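Local coordinates for inactive glucansucrase (Lactobacillus reuteri, PDB 5JBD), which is an inactive member of the glucansucrase family, glycoside hydrolase family 70, built around a TIM barrel and carrying a bound calcium ion, at residues L256-F261 with T710-L715; P693-F698 with E746-N751. One frame throughout, in Å; residues are numbered along the deposited sequence.

Contact 1: L256-F261 with T710-L715; sequences LNWEYF and TDRYNL
An aromatic cluster of W258, F261 and Y713 ties helix 249-263 to loop 710-715, which belongs to the long connection between strand 688-691 and helix 727-739 of the TIM barrel. Y713 is the middle member. Its edge points at the face of F261 in a T-shaped pair with the planes 67° apart, and CD2 of Y713 sits 3.5 Å from CD2 of F261, above the centre of the phenyl ring. W258 in turn presents an edge to a face of Y713, its CD1 lying 3.8 Å from CE2 of Y713 near the rim of that ring. With CG of Y713 beside its own backbone N (chi1 -68°), the phenol reaches the helix and sets its hydroxyl against the N257-W258 turn. There ND2 of N257 donates a nearly straight bond of 3.0 Å to OH of Y713, which lies in the amide plane. E254 OE2, one turn earlier on the helix, also hydrogen-bonds this hydroxyl. OD1 of N257 accepts from the backbone N of Y804, which fixes the turn of the amide, while ND2 is shared between Y713 and the backbone O of Y800.

The other half of the contact is a stack. R712, extended from CG to NE, runs across one face of the W258 indole and lays its guanidinium flat on it, the planes only 6° apart and the centres 4.2 Å from each other. Its CD adds a CH-pi contact, 3.6 Å from the centroid of the six-membered ring of W258. The indole also grips the arginine's backbone, NE1 of W258 donating to O of R712 from above the carbonyl plane at 2.9 Å. An Asx turn at D711 shapes the loop that carries these groups: OD1 of D711 accepts from the backbone N of Y713 at 3.0 Å and also from that of N714.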
# COMPACT_ATOMS: atom_id res chain seq x y z
N LEU A 256 -4.52 -7.74 17.25
CA LEU A 256 -5.66 -7.46 18.12
C LEU A 256 -5.38 -6.26 19.02
O LEU A 256 -6.24 -5.38 19.15
CB LEU A 256 -6.04 -8.69 18.95
CG LEU A 256 -6.55 -9.89 18.16
CD1 LEU A 256 -6.72 -11.10 19.06
CD2 LEU A 256 -7.86 -9.57 17.47
N ASN A 257 -4.19 -6.23 19.61
CA ASN A 257 -3.70 -5.07 20.37
C ASN A 257 -3.78 -3.78 19.56
O ASN A 257 -4.28 -2.76 20.03
CB ASN A 257 -2.25 -5.29 20.82
CG ASN A 257 -1.83 -4.33 21.91
OD1 ASN A 257 -2.11 -4.57 23.09
ND2 ASN A 257 -1.16 -3.25 21.53
N TRP A 258 -3.27 -3.84 18.33
CA TRP A 258 -3.21 -2.69 17.42
C TRP A 258 -4.61 -2.20 17.03
O TRP A 258 -4.88 -1.00 17.02
CB TRP A 258 -2.43 -3.08 16.16
CG TRP A 258 -1.98 -1.95 15.28
CD1 TRP A 258 -1.77 -0.65 15.63
CD2 TRP A 258 -1.60 -2.06 13.90
NE1 TRP A 258 -1.31 0.06 14.55
CE2 TRP A 258 -1.20 -0.78 13.48
CE3 TRP A 258 -1.58 -3.10 12.98
CZ2 TRP A 258 -0.78 -0.51 12.17
CZ3 TRP A 258 -1.16 -2.85 11.68
CH2 TRP A 258 -0.76 -1.57 11.29
N GLU A 259 -5.49 -3.15 16.72
CA GLU A 259 -6.88 -2.83 16.41
C GLU A 259 -7.59 -2.17 17.58
O GLU A 259 -8.26 -1.15 17.41
CB GLU A 259 -7.62 -4.10 15.96
CG GLU A 259 -7.13 -4.62 14.61
CD GLU A 259 -7.33 -6.11 14.41
OE1 GLU A 259 -8.17 -6.71 15.13
OE2 GLU A 259 -6.63 -6.71 13.56
N TYR A 260 -7.37 -2.71 18.79
CA TYR A 260 -7.96 -2.15 20.00
C TYR A 260 -7.48 -0.70 20.21
O TYR A 260 -8.26 0.18 20.56
CB TYR A 260 -7.65 -3.03 21.22
CG TYR A 260 -8.22 -2.47 22.51
CD1 TYR A 260 -9.57 -2.62 22.84
CD2 TYR A 260 -7.42 -1.73 23.38
CE1 TYR A 260 -10.10 -2.07 24.00
CE2 TYR A 260 -7.93 -1.19 24.55
CZ TYR A 260 -9.25 -1.36 24.85
OH TYR A 260 -9.73 -0.81 26.02
N PHE A 261 -6.19 -0.46 19.96
CA PHE A 261 -5.59 0.88 20.07
C PHE A 261 -6.25 1.88 19.13
O PHE A 261 -6.69 2.95 19.54
CB PHE A 261 -4.09 0.77 19.77
CG PHE A 261 -3.35 2.09 19.73
CD1 PHE A 261 -2.96 2.73 20.90
CD2 PHE A 261 -2.99 2.65 18.50
CE1 PHE A 261 -2.25 3.92 20.85
CE2 PHE A 261 -2.27 3.84 18.46
CZ PHE A 261 -1.91 4.48 19.63
N THR A 710 7.48 3.06 9.73
CA THR A 710 8.49 2.63 10.69
C THR A 710 7.93 2.47 12.10
O THR A 710 8.62 1.90 12.95
CB THR A 710 9.64 3.67 10.75
OG1 THR A 710 9.12 4.96 11.10
CG2 THR A 710 10.33 3.77 9.39
N ASP A 711 6.73 3.00 12.37
CA ASP A 711 6.13 2.97 13.71
C ASP A 711 4.60 2.92 13.59
O ASP A 711 3.98 3.89 13.16
CB ASP A 711 6.58 4.20 14.53
CG ASP A 711 6.25 4.09 16.02
OD1 ASP A 711 5.21 3.49 16.39
OD2 ASP A 711 7.04 4.60 16.85
N ARG A 712 4.02 1.79 13.98
CA ARG A 712 2.57 1.52 13.86
C ARG A 712 1.71 2.25 14.89
O ARG A 712 0.49 2.34 14.72
CB ARG A 712 2.30 0.03 14.02
CG ARG A 712 2.73 -0.84 12.85
CD ARG A 712 2.35 -2.28 13.18
NE ARG A 712 2.43 -3.19 12.04
CZ ARG A 712 2.00 -4.46 12.06
NH1 ARG A 712 1.46 -4.98 13.16
NH2 ARG A 712 2.12 -5.20 10.97
N TYR A 713 2.33 2.77 15.94
CA TYR A 713 1.60 3.45 17.01
C TYR A 713 1.80 4.96 17.09
O TYR A 713 0.98 5.63 17.70
CB TYR A 713 1.95 2.81 18.36
CG TYR A 713 1.44 1.40 18.48
CD1 TYR A 713 2.20 0.31 18.05
CD2 TYR A 713 0.17 1.15 19.01
CE1 TYR A 713 1.71 -0.98 18.15
CE2 TYR A 713 -0.31 -0.15 19.11
CZ TYR A 713 0.46 -1.21 18.69
OH TYR A 713 -0.05 -2.49 18.80
N ASN A 714 2.88 5.48 16.51
CA ASN A 714 3.11 6.92 16.50
C ASN A 714 2.42 7.48 15.27
O ASN A 714 2.92 7.33 14.16
CB ASN A 714 4.63 7.22 16.49
CG ASN A 714 4.96 8.70 16.60
OD1 ASN A 714 4.17 9.57 16.24
ND2 ASN A 714 6.15 8.99 17.13
N LEU A 715 1.30 8.17 15.47
CA LEU A 715 0.58 8.82 14.36
C LEU A 715 0.92 10.32 14.19
O LEU A 715 0.12 11.09 13.67
CB LEU A 715 -0.95 8.61 14.48
CG LEU A 715 -1.59 7.22 14.22
CD1 LEU A 715 -0.64 6.09 14.54
CD2 LEU A 715 -2.96 6.95 14.85

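Contact 2: P693-F698 with E746-N751; sequences PAYTPF and EDIVMN. With CA (calcium ion), chain C.
The ring of Y695 meets strand 743-748 through its hydroxyl end: O of D747 lies at the ring edge, near its plane, while OE2 of E746 and CG2 of V749 approach obliquely. The ring is turned 57° from the E746 carboxylate, and W258 of helix 249-263 packs against it as well. The contact lies at the C-terminal ends of two neighbouring parallel strands of the TIM barrel, 688-691 and 743-748, which are linked by a right-handed beta-alpha-beta crossover through helix 727-739.

Two hydrogen bonds join the segments. OH of Y695 donates to O of D747 at 2.7 Å, coming in tilted 29° from the carbonyl plane. OE2 of E746 accepts from the backbone N of A694 at 2.9 Å on its syn lone pair. The bend of the E746 chain at chi2 (63°) turns OE2 to A694 and leaves OE1 near the backbone, where it takes a weak bond from N of D747.

P693 packs alongside D747, both pointing the same way, with CD of the proline 3.7 Å from CB of the aspartate. The carboxylate of D747 is turned to other partners: a salt bridge to R281, and hydrogen bonds with W690 and Y707. One methyl of V749 makes apolar contact with both neighbours, CG2 standing 3.9 Å from CE2 of Y695 and 4.1 Å from CB of P693.

Further along, segment 746-751 reaches the calcium site, which N751 shares with D243 and the backbone O of E237 and N287. OD1 of N751 binds the calcium ion at 2.3 Å, and a water that is also bound to the metal donates to O of N751 at 2.9 Å.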
# COMPACT_ATOMS: atom_id res chain seq x y z
N PRO A 693 -3.56 5.80 5.89
CA PRO A 693 -2.76 5.19 6.95
C PRO A 693 -1.94 6.29 7.64
O PRO A 693 -1.19 7.02 6.98
CB PRO A 693 -1.85 4.22 6.18
CG PRO A 693 -1.76 4.79 4.81
CD PRO A 693 -3.14 5.32 4.56
N ALA A 694 -2.12 6.42 8.95
CA ALA A 694 -1.70 7.61 9.67
C ALA A 694 -0.32 7.45 10.34
O ALA A 694 0.15 8.37 11.00
CB ALA A 694 -2.76 7.96 10.71
N TYR A 695 0.34 6.33 10.08
CA TYR A 695 1.54 5.88 10.80
C TYR A 695 2.72 6.74 10.36
O TYR A 695 2.68 7.37 9.30
CB TYR A 695 1.79 4.38 10.53
CG TYR A 695 0.47 3.62 10.52
CD1 TYR A 695 -0.27 3.49 11.69
CD2 TYR A 695 -0.09 3.15 9.33
CE1 TYR A 695 -1.50 2.87 11.68
CE2 TYR A 695 -1.32 2.53 9.33
CZ TYR A 695 -2.03 2.40 10.51
OH TYR A 695 -3.26 1.78 10.54
N THR A 696 3.76 6.79 11.21
CA THR A 696 4.97 7.55 10.91
C THR A 696 5.62 7.01 9.65
O THR A 696 5.99 5.85 9.60
CB THR A 696 6.00 7.45 12.06
OG1 THR A 696 5.40 7.91 13.28
CG2 THR A 696 7.26 8.30 11.76
N PRO A 697 5.74 7.85 8.61
CA PRO A 697 6.28 7.34 7.35
C PRO A 697 7.79 7.15 7.37
O PRO A 697 8.49 7.91 8.03
CB PRO A 697 5.89 8.44 6.35
CG PRO A 697 5.85 9.69 7.17
CD PRO A 697 5.33 9.26 8.51
N PHE A 698 8.26 6.15 6.64
CA PHE A 698 9.66 6.02 6.27
C PHE A 698 10.00 7.23 5.40
O PHE A 698 9.37 7.45 4.34
CB PHE A 698 9.84 4.71 5.50
CG PHE A 698 11.24 4.45 5.00
CD1 PHE A 698 12.37 4.77 5.75
CD2 PHE A 698 11.42 3.82 3.76
CE1 PHE A 698 13.64 4.48 5.27
CE2 PHE A 698 12.69 3.54 3.29
CZ PHE A 698 13.80 3.87 4.04
N GLU A 746 -9.98 3.72 9.71
CA GLU A 746 -8.53 3.84 9.49
C GLU A 746 -8.08 2.72 8.58
O GLU A 746 -8.55 1.59 8.69
CB GLU A 746 -7.74 3.78 10.82
CG GLU A 746 -6.22 3.66 10.71
CD GLU A 746 -5.50 4.83 10.03
OE1 GLU A 746 -6.11 5.55 9.18
OE2 GLU A 746 -4.29 5.01 10.32
N ASP A 747 -7.19 3.08 7.67
CA ASP A 747 -6.49 2.15 6.81
C ASP A 747 -5.49 1.40 7.68
O ASP A 747 -4.49 1.97 8.10
CB ASP A 747 -5.76 2.95 5.72
CG ASP A 747 -5.55 2.17 4.44
OD1 ASP A 747 -5.27 0.96 4.53
OD2 ASP A 747 -5.65 2.80 3.34
N ILE A 748 -5.78 0.13 7.96
CA ILE A 748 -4.92 -0.70 8.83
C ILE A 748 -4.07 -1.58 7.92
O ILE A 748 -4.59 -2.16 6.96
CB ILE A 748 -5.71 -1.50 9.90
CG1 ILE A 748 -4.74 -2.19 10.88
CG2 ILE A 748 -6.68 -2.52 9.28
CD1 ILE A 748 -5.42 -2.84 12.06
N VAL A 749 -2.77 -1.67 8.23
CA VAL A 749 -1.77 -2.19 7.30
C VAL A 749 -0.96 -3.30 7.95
O VAL A 749 0.12 -3.05 8.50
CB VAL A 749 -0.82 -1.07 6.82
CG1 VAL A 749 0.16 -1.58 5.77
CG2 VAL A 749 -1.64 0.10 6.28
N MET A 750 -1.48 -4.53 7.89
CA MET A 750 -0.83 -5.71 8.50
C MET A 750 0.18 -6.41 7.61
O MET A 750 0.91 -7.28 8.10
CB MET A 750 -1.88 -6.72 8.98
CG MET A 750 -2.67 -6.26 10.20
SD MET A 750 -4.00 -7.38 10.74
CE MET A 750 -5.33 -6.86 9.63
N ASN A 751 0.27 -6.06 6.32
CA ASN A 751 1.07 -6.88 5.42
C ASN A 751 2.57 -6.68 5.60
O ASN A 751 3.31 -7.66 5.61
CB ASN A 751 0.74 -6.66 3.96
CG ASN A 751 1.57 -7.55 3.05
OD1 ASN A 751 1.45 -8.78 3.05
ND2 ASN A 751 2.46 -6.92 2.28
CA CA C . 2.07 -10.96 3.29
O HOH W 1 2.00 -10.27 5.60

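In the fold
The four segments alternate along the chain, in the order 256-261, 693-698, 710-715 and 746-751, so the contacts interlock, their centres about 9 Å apart. Segments 693-698 and 710-715 run beside each other, with T696 paired to T710 through the backbone and to N714 through OG1 of T696. Contact 2 belongs to the eight-stranded parallel sheet of the barrel, while contact 1 brings in helix 249-263, whose W258 packs its CH2 3.3 Å from O of V749. Together the two buried contacts join one helix and the intervening loop to neighbouring strands of that sheet, on a path that leads directly to the calcium site.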